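Local coordinates for core protein VP4 (Bluetongue virus, PDB 2JHP), which caps viral messenger RNA as a multifunctional core enzyme whose methyltransferase modules bind S-adenosyl-L-homocysteine, at residues H221-I226 against I236-M241; R260-D265 against A303-R308; L288-A293 against N338-R343. One frame throughout, in Å; residues are numbered along the deposited sequence.

Contact 1: H221-I226 against I236-M241. With SAH (S-adenosyl-L-homocysteine), chain C.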
loop_
_atom_site.group_PDB
_atom_site.type_symbol
_atom_site.label_atom_id
_atom_site.label_comp_id
_atom_site.label_asym_id
_atom_site.label_seq_id
_atom_site.Cartn_x
_atom_site.Cartn_y
_atom_site.Cartn_z
ATOM N N HIS A 221 -0.365 2.542 -32.400
ATOM C CA HIS A 221 0.034 2.704 -33.795
ATOM C C HIS A 221 1.387 2.038 -33.958
ATOM O O HIS A 221 2.381 2.501 -33.407
ATOM C CB HIS A 221 0.124 4.179 -34.170
ATOM C CG HIS A 221 -1.198 4.815 -34.463
ATOM N ND1 HIS A 221 -1.899 4.570 -35.625
ATOM C CD2 HIS A 221 -1.936 5.705 -33.757
ATOM C CE1 HIS A 221 -3.019 5.273 -35.616
ATOM N NE2 HIS A 221 -3.065 5.970 -34.496
ATOM N N VAL A 222 1.423 0.938 -34.695
ATOM C CA VAL A 222 2.645 0.138 -34.799
ATOM C C VAL A 222 3.215 0.167 -36.219
ATOM O O VAL A 222 2.494 -0.084 -37.187
ATOM C CB VAL A 222 2.448 -1.325 -34.288
ATOM C CG1 VAL A 222 2.008 -1.330 -32.821
ATOM C CG2 VAL A 222 1.453 -2.083 -35.142
ATOM N N TYR A 223 4.503 0.484 -36.333
ATOM C CA TYR A 223 5.136 0.729 -37.630
ATOM C C TYR A 223 6.271 -0.252 -37.898
ATOM O O TYR A 223 7.212 -0.351 -37.104
ATOM C CB TYR A 223 5.703 2.148 -37.703
ATOM C CG TYR A 223 4.766 3.280 -37.333
ATOM C CD1 TYR A 223 4.456 3.552 -35.997
ATOM C CD2 TYR A 223 4.235 4.117 -38.316
ATOM C CE1 TYR A 223 3.618 4.611 -35.653
ATOM C CE2 TYR A 223 3.395 5.183 -37.984
ATOM C CZ TYR A 223 3.094 5.422 -36.650
ATOM O OH TYR A 223 2.272 6.465 -36.315
ATOM N N ASP A 224 6.175 -0.968 -39.018
ATOM C CA ASP A 224 7.240 -1.869 -39.487
ATOM C C ASP A 224 6.861 -2.497 -40.820
ATOM O O ASP A 224 5.801 -3.104 -40.942
ATOM C CB ASP A 224 7.531 -2.979 -38.464
ATOM C CG ASP A 224 8.881 -3.617 -38.667
ATOM O OD1 ASP A 224 9.163 -4.122 -39.769
ATOM O OD2 ASP A 224 9.666 -3.619 -37.707
ATOM N N PRO A 225 7.731 -2.358 -41.827
ATOM C CA PRO A 225 7.606 -3.071 -43.116
ATOM C C PRO A 225 7.228 -4.569 -43.030
ATOM O O PRO A 225 6.501 -5.061 -43.899
ATOM C CB PRO A 225 9.001 -2.915 -43.728
ATOM C CG PRO A 225 9.442 -1.593 -43.253
ATOM C CD PRO A 225 8.907 -1.464 -41.816
ATOM N N ILE A 226 7.710 -5.278 -42.008
ATOM C CA ILE A 226 7.414 -6.713 -41.850
ATOM C C ILE A 226 6.366 -7.033 -40.765
ATOM O O ILE A 226 6.241 -8.185 -40.332
ATOM C CB ILE A 226 8.704 -7.565 -41.622
ATOM C CG1 ILE A 226 9.361 -7.241 -40.268
ATOM C CG2 ILE A 226 9.669 -7.398 -42.790
ATOM C CD1 ILE A 226 9.985 -8.455 -39.556
ATOM N N ILE A 236 -3.440 -0.422 -34.636
ATOM C CA ILE A 236 -3.439 0.079 -35.998
ATOM C C ILE A 236 -2.043 -0.155 -36.587
ATOM O O ILE A 236 -1.044 0.387 -36.099
ATOM C CB ILE A 236 -3.893 1.558 -36.038
ATOM C CG1 ILE A 236 -5.368 1.646 -35.641
ATOM C CG2 ILE A 236 -3.687 2.162 -37.416
ATOM C CD1 ILE A 236 -5.813 3.022 -35.210
ATOM N N VAL A 237 -1.994 -0.978 -37.631
ATOM C CA VAL A 237 -0.743 -1.523 -38.145
ATOM C C VAL A 237 -0.278 -0.796 -39.401
ATOM O O VAL A 237 -1.031 -0.638 -40.363
ATOM C CB VAL A 237 -0.871 -3.055 -38.379
ATOM C CG1 VAL A 237 0.373 -3.643 -39.051
ATOM C CG2 VAL A 237 -1.154 -3.759 -37.056
ATOM N N HIS A 238 0.973 -0.347 -39.366
ATOM C CA HIS A 238 1.581 0.352 -40.488
ATOM C C HIS A 238 2.802 -0.415 -40.984
ATOM O O HIS A 238 3.725 -0.691 -40.213
ATOM C CB HIS A 238 1.971 1.778 -40.094
ATOM C CG HIS A 238 0.865 2.551 -39.446
ATOM N ND1 HIS A 238 -0.185 3.089 -40.160
ATOM C CD2 HIS A 238 0.641 2.872 -38.150
ATOM C CE1 HIS A 238 -1.009 3.708 -39.334
ATOM N NE2 HIS A 238 -0.530 3.591 -38.107
ATOM N N ASN A 239 2.792 -0.764 -42.269
ATOM C CA ASN A 239 3.927 -1.433 -42.902
ATOM C C ASN A 239 4.831 -0.425 -43.598
ATOM O O ASN A 239 5.401 -0.689 -44.657
ATOM C CB ASN A 239 3.444 -2.514 -43.866
ATOM C CG ASN A 239 2.528 -3.518 -43.194
ATOM O OD1 ASN A 239 1.477 -3.880 -43.738
ATOM N ND2 ASN A 239 2.913 -3.967 -41.999
ATOM N N ILE A 240 4.956 0.731 -42.960
ATOM C CA ILE A 240 5.688 1.868 -43.473
ATOM C C ILE A 240 7.072 1.887 -42.839
ATOM O O ILE A 240 7.235 1.535 -41.671
ATOM C CB ILE A 240 4.887 3.180 -43.178
ATOM C CG1 ILE A 240 3.842 3.430 -44.275
ATOM C CG2 ILE A 240 5.785 4.405 -43.021
ATOM C CD1 ILE A 240 2.470 2.801 -44.001
ATOM N N MET A 241 8.070 2.269 -43.626
ATOM C CA MET A 241 9.390 2.555 -43.088
ATOM C C MET A 241 9.517 4.051 -42.781
ATOM O O MET A 241 9.284 4.903 -43.639
ATOM C CB MET A 241 10.483 2.083 -44.045
ATOM C CG MET A 241 11.873 2.294 -43.502
ATOM S SD MET A 241 13.035 1.017 -43.975
ATOM C CE MET A 241 12.406 -0.418 -43.114
HETATM N N SAH C . 10.433 -4.403 -31.454
HETATM C CA SAH C . 10.786 -5.728 -32.057
HETATM C CB SAH C . 12.296 -5.904 -32.236
HETATM C CG SAH C . 12.926 -4.888 -33.183
HETATM S SD SAH C . 13.474 -5.672 -34.714
HETATM C C SAH C . 10.199 -6.865 -31.226
HETATM O O SAH C . 9.951 -6.715 -30.028
HETATM O OXT SAH C . 9.951 -7.955 -31.742
HETATM C "C5'" SAH C . 13.820 -4.110 -35.546
HETATM C "C4'" SAH C . 12.782 -3.880 -36.629
HETATM O "O4'" SAH C . 12.848 -2.562 -37.109
HETATM C "C3'" SAH C . 12.971 -4.772 -37.844
HETATM O "O3'" SAH C . 11.967 -5.754 -37.807
HETATM C "C2'" SAH C . 12.813 -3.854 -39.045
HETATM O "O2'" SAH C . 11.819 -4.324 -39.923
HETATM C "C1'" SAH C . 12.333 -2.562 -38.421
HETATM N N9 SAH C . 12.744 -1.315 -39.084
HETATM C C8 SAH C . 13.941 -1.008 -39.676
HETATM N N7 SAH C . 13.876 0.269 -40.119
HETATM C C5 SAH C . 12.666 0.781 -39.807
HETATM C C6 SAH C . 12.077 2.023 -40.018
HETATM N N6 SAH C . 12.746 2.985 -40.644
HETATM N N1 SAH C . 10.785 2.251 -39.574
HETATM C C2 SAH C . 10.088 1.256 -38.926
HETATM N N3 SAH C . 10.684 0.027 -38.717
HETATM C C4 SAH C . 11.947 -0.206 -39.151
#
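The carbonyl oxygen of His238 is gripped twice, by the end of strand 221-223 and the residue just after it: Asp224 N donates a nearly straight hydrogen bond of 2.7 Å to His238 O, and the CA-H of Tyr223 leans on the same oxygen. Asp224 O gathers contacts in much the same way, taking the ND2 of Asn239 and the CA-H of that residue. Earlier, Val222 uses both its backbone groups on strand 236-238, its N bonding to Ile236 O and its O accepting from His238 N, so the strands run parallel in one-to-one register.

The side chains on one face form an aromatic cluster. Tyr223 and His238 lie side by side in an offset stack, centroids 4.6 Å apart and planes at 24°, with His238 CD2 over the rim of the phenol ring. At its rim the His238 ring meets that of His221: His221 ND1 and His238 NE2 are 3.0 Å apart in a bent hydrogen bond (151°) that either nitrogen could donate. The phenol OH bonds to His194. On the opposite face Val222 CG2 touches Val237 CG2 at 3.6 Å.

These are the two edge-side strands of a Rossmann-like class I methyltransferase sheet, in which an acidic residue at the end of the second strand characteristically holds the cofactor ribose. Asp224 fills that place. Its CG lies anti to the backbone N (chi1 -160°), which puts the carboxylate at the ribose: OD1 accepts from O2' of S-adenosyl-L-homocysteine at 2.7 Å, and OD2 from O3' at 3.1 Å. An Asx turn holds the group, Ile226 N bonding to Asp224 OD1 at 2.9 Å, while Gly199 N supplies OD2 with a second partner. Beyond the strand, Met241 bends its chain alongside the adenine, its SD 3.9 Å from N6 of the ligand.

Contact 2: R260-D265 against A303-R308. With SAH (S-adenosyl-L-homocysteine), chain C.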
loop_
_atom_site.group_PDB
_atom_site.type_symbol
_atom_site.label_atom_id
_atom_site.label_comp_id
_atom_site.label_asym_id
_atom_site.label_seq_id
_atom_site.Cartn_x
_atom_site.Cartn_y
_atom_site.Cartn_z
ATOM N N ARG A 260 0.467 11.164 -25.592
ATOM C CA ARG A 260 1.083 10.245 -26.537
ATOM C C ARG A 260 2.491 9.889 -26.077
ATOM O O ARG A 260 3.208 10.739 -25.546
ATOM C CB ARG A 260 1.138 10.857 -27.932
ATOM C CG ARG A 260 -0.206 11.196 -28.541
ATOM C CD ARG A 260 -0.029 11.862 -29.910
ATOM N NE ARG A 260 -1.218 12.590 -30.343
ATOM C CZ ARG A 260 -1.351 13.913 -30.285
ATOM N NH1 ARG A 260 -0.372 14.667 -29.795
ATOM N NH2 ARG A 260 -2.480 14.482 -30.699
ATOM N N LEU A 261 2.871 8.630 -26.277
ATOM C CA LEU A 261 4.243 8.162 -26.035
ATOM C C LEU A 261 4.865 7.610 -27.312
ATOM O O LEU A 261 4.225 6.853 -28.049
ATOM C CB LEU A 261 4.269 7.100 -24.933
ATOM C CG LEU A 261 5.388 6.056 -24.845
ATOM C CD1 LEU A 261 6.713 6.671 -24.438
ATOM C CD2 LEU A 261 4.941 5.025 -23.831
ATOM N N PHE A 262 6.117 7.993 -27.548
ATOM C CA PHE A 262 6.865 7.621 -28.736
ATOM C C PHE A 262 7.880 6.533 -28.381
ATOM O O PHE A 262 8.756 6.745 -27.539
ATOM C CB PHE A 262 7.563 8.874 -29.279
ATOM C CG PHE A 262 8.339 8.663 -30.559
ATOM C CD1 PHE A 262 7.712 8.797 -31.794
ATOM C CD2 PHE A 262 9.700 8.380 -30.527
ATOM C CE1 PHE A 262 8.427 8.622 -32.981
ATOM C CE2 PHE A 262 10.427 8.209 -31.711
ATOM C CZ PHE A 262 9.788 8.327 -32.938
ATOM N N ILE A 263 7.742 5.367 -29.015
ATOM C CA ILE A 263 8.625 4.216 -28.775
ATOM C C ILE A 263 9.388 3.844 -30.060
ATOM O O ILE A 263 8.768 3.526 -31.079
ATOM C CB ILE A 263 7.845 2.986 -28.248
ATOM C CG1 ILE A 263 7.119 3.323 -26.942
ATOM C CG2 ILE A 263 8.793 1.802 -28.039
ATOM C CD1 ILE A 263 6.417 2.141 -26.279
ATOM N N TRP A 264 10.725 3.892 -29.993
ATOM C CA TRP A 264 11.620 3.658 -31.149
ATOM C C TRP A 264 12.562 2.490 -30.887
ATOM O O TRP A 264 13.410 2.554 -29.984
ATOM C CB TRP A 264 12.425 4.925 -31.469
ATOM C CG TRP A 264 13.404 4.835 -32.636
ATOM C CD1 TRP A 264 14.675 4.321 -32.613
ATOM C CD2 TRP A 264 13.200 5.328 -33.969
ATOM N NE1 TRP A 264 15.269 4.451 -33.854
ATOM C CE2 TRP A 264 14.387 5.070 -34.703
ATOM C CE3 TRP A 264 12.131 5.960 -34.616
ATOM C CZ2 TRP A 264 14.519 5.409 -36.049
ATOM C CZ3 TRP A 264 12.268 6.302 -35.950
ATOM C CH2 TRP A 264 13.449 6.023 -36.652
ATOM N N ASP A 265 12.396 1.431 -31.685
ATOM C CA ASP A 265 13.197 0.206 -31.578
ATOM C C ASP A 265 13.755 -0.215 -32.933
ATOM O O ASP A 265 13.971 -1.404 -33.197
ATOM C CB ASP A 265 12.378 -0.936 -30.943
ATOM C CG ASP A 265 13.259 -2.045 -30.367
ATOM O OD1 ASP A 265 14.371 -1.745 -29.871
ATOM O OD2 ASP A 265 12.844 -3.220 -30.408
ATOM N N ALA A 303 9.371 9.879 -24.702
ATOM C CA ALA A 303 9.883 8.977 -25.718
ATOM C C ALA A 303 10.841 7.982 -25.094
ATOM O O ALA A 303 11.573 8.313 -24.153
ATOM C CB ALA A 303 10.572 9.756 -26.826
ATOM N N LEU A 304 10.817 6.757 -25.607
ATOM C CA LEU A 304 11.832 5.768 -25.253
ATOM C C LEU A 304 12.547 5.275 -26.514
ATOM O O LEU A 304 11.946 4.603 -27.356
ATOM C CB LEU A 304 11.217 4.606 -24.473
ATOM C CG LEU A 304 12.164 3.776 -23.600
ATOM C CD1 LEU A 304 12.761 4.582 -22.443
ATOM C CD2 LEU A 304 11.416 2.586 -23.063
ATOM N N ILE A 305 13.825 5.621 -26.637
ATOM C CA ILE A 305 14.606 5.286 -27.832
ATOM C C ILE A 305 15.645 4.172 -27.599
ATOM O O ILE A 305 16.314 4.123 -26.560
ATOM C CB ILE A 305 15.323 6.549 -28.420
ATOM C CG1 ILE A 305 14.427 7.809 -28.348
ATOM C CG2 ILE A 305 15.846 6.274 -29.839
ATOM C CD1 ILE A 305 13.197 7.820 -29.266
ATOM N N LYS A 306 15.767 3.285 -28.582
ATOM C CA LYS A 306 16.822 2.275 -28.613
ATOM C C LYS A 306 18.190 2.950 -28.529
ATOM O O LYS A 306 18.428 3.962 -29.188
ATOM C CB LYS A 306 16.718 1.475 -29.906
ATOM C CG LYS A 306 17.368 0.112 -29.876
ATOM C CD LYS A 306 17.577 -0.409 -31.299
ATOM C CE LYS A 306 17.343 -1.907 -31.397
ATOM N NZ LYS A 306 17.945 -2.630 -30.252
ATOM N N HIS A 307 19.083 2.400 -27.715
ATOM C CA HIS A 307 20.372 3.036 -27.500
ATOM C C HIS A 307 21.531 2.050 -27.451
ATOM O O HIS A 307 21.955 1.644 -26.370
ATOM C CB HIS A 307 20.342 3.859 -26.211
ATOM C CG HIS A 307 21.450 4.857 -26.108
ATOM N ND1 HIS A 307 22.650 4.572 -25.494
ATOM C CD2 HIS A 307 21.542 6.136 -26.543
ATOM C CE1 HIS A 307 23.432 5.635 -25.552
ATOM N NE2 HIS A 307 22.787 6.596 -26.188
ATOM N N ARG A 308 22.050 1.667 -28.613
ATOM C CA ARG A 308 23.256 0.822 -28.646
ATOM C C ARG A 308 24.510 1.676 -28.497
ATOM O O ARG A 308 24.660 2.689 -29.173
ATOM C CB ARG A 308 23.329 -0.102 -29.891
ATOM C CG ARG A 308 22.773 0.468 -31.203
ATOM C CD ARG A 308 21.271 0.157 -31.417
ATOM N NE ARG A 308 21.052 -0.838 -32.463
ATOM C CZ ARG A 308 20.662 -0.553 -33.701
ATOM N NH1 ARG A 308 20.444 0.705 -34.076
ATOM N NH2 ARG A 308 20.502 -1.539 -34.571
HETATM N N SAH C . 10.433 -4.403 -31.454
HETATM C CA SAH C . 10.786 -5.728 -32.057
HETATM C CB SAH C . 12.296 -5.904 -32.236
HETATM C CG SAH C . 12.926 -4.888 -33.183
HETATM S SD SAH C . 13.474 -5.672 -34.714
HETATM C C SAH C . 10.199 -6.865 -31.226
HETATM O O SAH C . 9.951 -6.715 -30.028
HETATM O OXT SAH C . 9.951 -7.955 -31.742
HETATM C "C5'" SAH C . 13.820 -4.110 -35.546
HETATM C "C4'" SAH C . 12.782 -3.880 -36.629
HETATM O "O4'" SAH C . 12.848 -2.562 -37.109
HETATM C "C3'" SAH C . 12.971 -4.772 -37.844
HETATM O "O3'" SAH C . 11.967 -5.754 -37.807
HETATM C "C2'" SAH C . 12.813 -3.854 -39.045
HETATM O "O2'" SAH C . 11.819 -4.324 -39.923
HETATM C "C1'" SAH C . 12.333 -2.562 -38.421
HETATM N N9 SAH C . 12.744 -1.315 -39.084
HETATM C C8 SAH C . 13.941 -1.008 -39.676
HETATM N N7 SAH C . 13.876 0.269 -40.119
HETATM C C5 SAH C . 12.666 0.781 -39.807
HETATM C C6 SAH C . 12.077 2.023 -40.018
HETATM N N6 SAH C . 12.746 2.985 -40.644
HETATM N N1 SAH C . 10.785 2.251 -39.574
HETATM C C2 SAH C . 10.088 1.256 -38.926
HETATM N N3 SAH C . 10.684 0.027 -38.717
HETATM C C4 SAH C . 11.947 -0.206 -39.151
#
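This is a fully buried pairing of two adjacent parallel strands inside the sheet of a Rossmann-like methyltransferase domain, joined through helix 280-295 as a beta-alpha-beta crossover. Strands 260-264 and 303-308 run within 2° of parallel, and three backbone bonds tie them: Leu304 N to Phe262 O, Trp264 N to Leu304 O, and Lys306 N to Trp264 O.

On the face turned to helix 280-295, Ile305 divides its branches between two aromatic rings. Its CD1 meets the edge of the Phe262 ring, 3.7 Å from CE2, and its CG2 stands 3.6 Å from Trp264 CD1. Ile263 and Leu304 point to the other face, where helix 178-186 packs on them.

Just past the end of strand 260-264, Asp265 reaches the cofactor: its OD2 accepts from the amino N of S-adenosyl-L-homocysteine at 2.9 Å, while OD1 turns to Arg337, its salt-bridge partner, and to Lys306. The ammonium of Lys306 has its strongest partner in Glu335; with Asp265 they recall the lysine and acidic residues of the catalytic tetrad of cap 2'-O-methyltransferases. The lysine chain, bent at chi3 and chi4, curls round Asp265 OD1: NZ makes a long salt bridge at 3.7 Å, and CE lies 3.3 Å from that oxygen.

Contact 3: L288-A293 against N338-R343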
loop_
_atom_site.group_PDB
_atom_site.type_symbol
_atom_site.label_atom_id
_atom_site.label_comp_id
_atom_site.label_asym_id
_atom_site.label_seq_id
_atom_site.Cartn_x
_atom_site.Cartn_y
_atom_site.Cartn_z
ATOM N N LEU A 288 18.382 9.154 -35.165
ATOM C CA LEU A 288 17.213 9.552 -35.955
ATOM C C LEU A 288 15.946 9.529 -35.115
ATOM O O LEU A 288 15.164 10.482 -35.147
ATOM C CB LEU A 288 17.025 8.653 -37.181
ATOM C CG LEU A 288 15.859 9.031 -38.102
ATOM C CD1 LEU A 288 16.058 10.450 -38.645
ATOM C CD2 LEU A 288 15.676 8.030 -39.251
ATOM N N GLY A 289 15.765 8.432 -34.377
ATOM C CA GLY A 289 14.627 8.244 -33.487
ATOM C C GLY A 289 14.504 9.365 -32.486
ATOM O O GLY A 289 13.404 9.852 -32.224
ATOM N N GLU A 290 15.651 9.768 -31.943
ATOM C CA GLU A 290 15.755 10.887 -31.016
ATOM C C GLU A 290 15.324 12.202 -31.671
ATOM O O GLU A 290 14.516 12.952 -31.113
ATOM C CB GLU A 290 17.193 11.000 -30.490
ATOM C CG GLU A 290 17.611 9.891 -29.525
ATOM C CD GLU A 290 19.102 9.900 -29.193
ATOM O OE1 GLU A 290 19.812 10.875 -29.546
ATOM O OE2 GLU A 290 19.569 8.915 -28.579
ATOM N N GLU A 291 15.877 12.461 -32.857
ATOM C CA GLU A 291 15.603 13.659 -33.644
ATOM C C GLU A 291 14.130 13.764 -34.036
ATOM O O GLU A 291 13.516 14.808 -33.863
ATOM C CB GLU A 291 16.485 13.664 -34.887
ATOM C CG GLU A 291 17.955 13.939 -34.595
ATOM C CD GLU A 291 18.857 13.765 -35.811
ATOM O OE1 GLU A 291 18.336 13.553 -36.939
ATOM O OE2 GLU A 291 20.100 13.844 -35.639
ATOM N N ILE A 292 13.565 12.673 -34.549
ATOM C CA ILE A 292 12.131 12.606 -34.847
ATOM C C ILE A 292 11.295 12.931 -33.609
ATOM O O ILE A 292 10.326 13.693 -33.684
ATOM C CB ILE A 292 11.746 11.240 -35.467
ATOM C CG1 ILE A 292 12.225 11.201 -36.930
ATOM C CG2 ILE A 292 10.238 11.007 -35.380
ATOM C CD1 ILE A 292 12.065 9.870 -37.647
ATOM N N ALA A 293 11.701 12.372 -32.469
ATOM C CA ALA A 293 11.014 12.608 -31.202
ATOM C C ALA A 293 11.114 14.077 -30.778
ATOM O O ALA A 293 10.109 14.682 -30.401
ATOM C CB ALA A 293 11.552 11.668 -30.098
ATOM N N ASN A 338 16.942 5.026 -23.999
ATOM C CA ASN A 338 17.021 6.464 -23.887
ATOM C C ASN A 338 15.647 6.993 -23.583
ATOM O O ASN A 338 14.772 6.981 -24.445
ATOM C CB ASN A 338 17.540 7.069 -25.192
ATOM C CG ASN A 338 17.796 8.562 -25.091
ATOM O OD1 ASN A 338 18.221 9.179 -26.058
ATOM N ND2 ASN A 338 17.537 9.148 -23.931
ATOM N N PHE A 339 15.454 7.425 -22.342
ATOM C CA PHE A 339 14.214 8.071 -21.967
ATOM C C PHE A 339 14.303 9.576 -22.220
ATOM O O PHE A 339 15.284 10.230 -21.838
ATOM C CB PHE A 339 13.833 7.781 -20.507
ATOM C CG PHE A 339 12.648 8.573 -20.031
ATOM C CD1 PHE A 339 11.369 8.289 -20.499
ATOM C CD2 PHE A 339 12.815 9.627 -19.144
ATOM C CE1 PHE A 339 10.277 9.032 -20.074
ATOM C CE2 PHE A 339 11.730 10.374 -18.716
ATOM C CZ PHE A 339 10.461 10.079 -19.179
ATOM N N MET A 340 13.272 10.105 -22.868
ATOM C CA MET A 340 13.216 11.509 -23.216
ATOM C C MET A 340 11.932 12.086 -22.638
ATOM O O MET A 340 10.834 11.665 -23.014
ATOM C CB MET A 340 13.226 11.690 -24.743
ATOM C CG MET A 340 14.454 11.135 -25.490
ATOM S SD MET A 340 14.350 11.235 -27.303
ATOM C CE MET A 340 14.259 12.999 -27.541
ATOM N N ARG A 341 12.068 13.032 -21.706
ATOM C CA ARG A 341 10.913 13.760 -21.183
ATOM C C ARG A 341 10.700 14.986 -22.050
ATOM O O ARG A 341 11.604 15.807 -22.228
ATOM C CB ARG A 341 11.109 14.156 -19.729
ATOM C CG ARG A 341 9.785 14.468 -19.009
ATOM C CD ARG A 341 9.818 15.841 -18.394
ATOM N NE ARG A 341 9.617 16.878 -19.391
ATOM C CZ ARG A 341 10.113 18.106 -19.320
ATOM N NH1 ARG A 341 10.861 18.474 -18.288
ATOM N NH2 ARG A 341 9.862 18.967 -20.295
ATOM N N LEU A 342 9.505 15.089 -22.610
ATOM C CA LEU A 342 9.206 16.136 -23.568
ATOM C C LEU A 342 8.092 17.046 -23.060
ATOM O O LEU A 342 7.588 16.871 -21.962
ATOM C CB LEU A 342 8.814 15.512 -24.912
ATOM C CG LEU A 342 9.787 14.543 -25.583
ATOM C CD1 LEU A 342 9.109 13.813 -26.739
ATOM C CD2 LEU A 342 11.027 15.267 -26.071
ATOM N N ARG A 343 7.735 18.046 -23.850
ATOM C CA ARG A 343 6.507 18.769 -23.600
ATOM C C ARG A 343 5.499 18.104 -24.513
ATOM O O ARG A 343 5.880 17.461 -25.497
ATOM C CB ARG A 343 6.647 20.272 -23.866
ATOM C CG ARG A 343 7.197 20.634 -25.221
ATOM C CD ARG A 343 8.689 20.955 -25.183
ATOM N NE ARG A 343 9.295 20.747 -26.501
ATOM C CZ ARG A 343 8.937 21.394 -27.611
ATOM N NH1 ARG A 343 7.966 22.304 -27.587
ATOM N NH2 ARG A 343 9.546 21.118 -28.758
#
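Two flat groups meet at right angles here: the OD1 of the Asn338 amide stands above the plane of the Glu290 carboxylate, off its OE2 end, the two planes 90° apart. Glu290 OE2 and Asn338 OD1 are 2.9 Å from each other, but both are acceptors and no hydrogen bond joins them. The carboxylate is paid for otherwise, OE2 by a salt bridge to Arg287 and OE1 by the backbone N of Ile319; these positive and N-H partners would offset the repulsion between the oxygens.

The setting is a helix laid on the sheet of a Rossmann-like methyltransferase fold, where helix 288-293 runs 11° from strand 338-341, their axes 10.6 Å apart. Asn338 and Met340 on the strand, and Leu342 just beyond it, point at the helix. Met340 fills the middle. Its chain is extended as far as the sulfur and then bends (chi3 62°), turning the methyl along the helix surface. Met340 SD and CE both lie 4.0 Å from Ala293 CB. Further on, Leu342 CD1 sits 3.9 Å from Ala293 O. The nearest approach of the methionine is to the turn before, with Met340 CE 3.6 Å from Glu290 O.

In the fold
All three contacts reach one mixed seven-stranded sheet with the strand order 3-2-1-4-5-7-6 of class I methyltransferases. Contact 1 lies at the edge formed by strand 235-238 and closes before contact 2 opens; their centres are 15 Å apart without touching, yet both reach S-adenosyl-L-homocysteine, one at the ribose and adenine, the other at the amino group. Contacts 2 and 3 interlock: their segments alternate along the chain, helix 280-295 linking strands 260-264 and 302-308, and their centres are 7 Å apart. Strand 302-308 pairs antiparallel with 335-341 and so joins contacts 2 and 3; the sheet runs unbroken from the edge at contact 1 to contact 3, their centres about 19 Å apart.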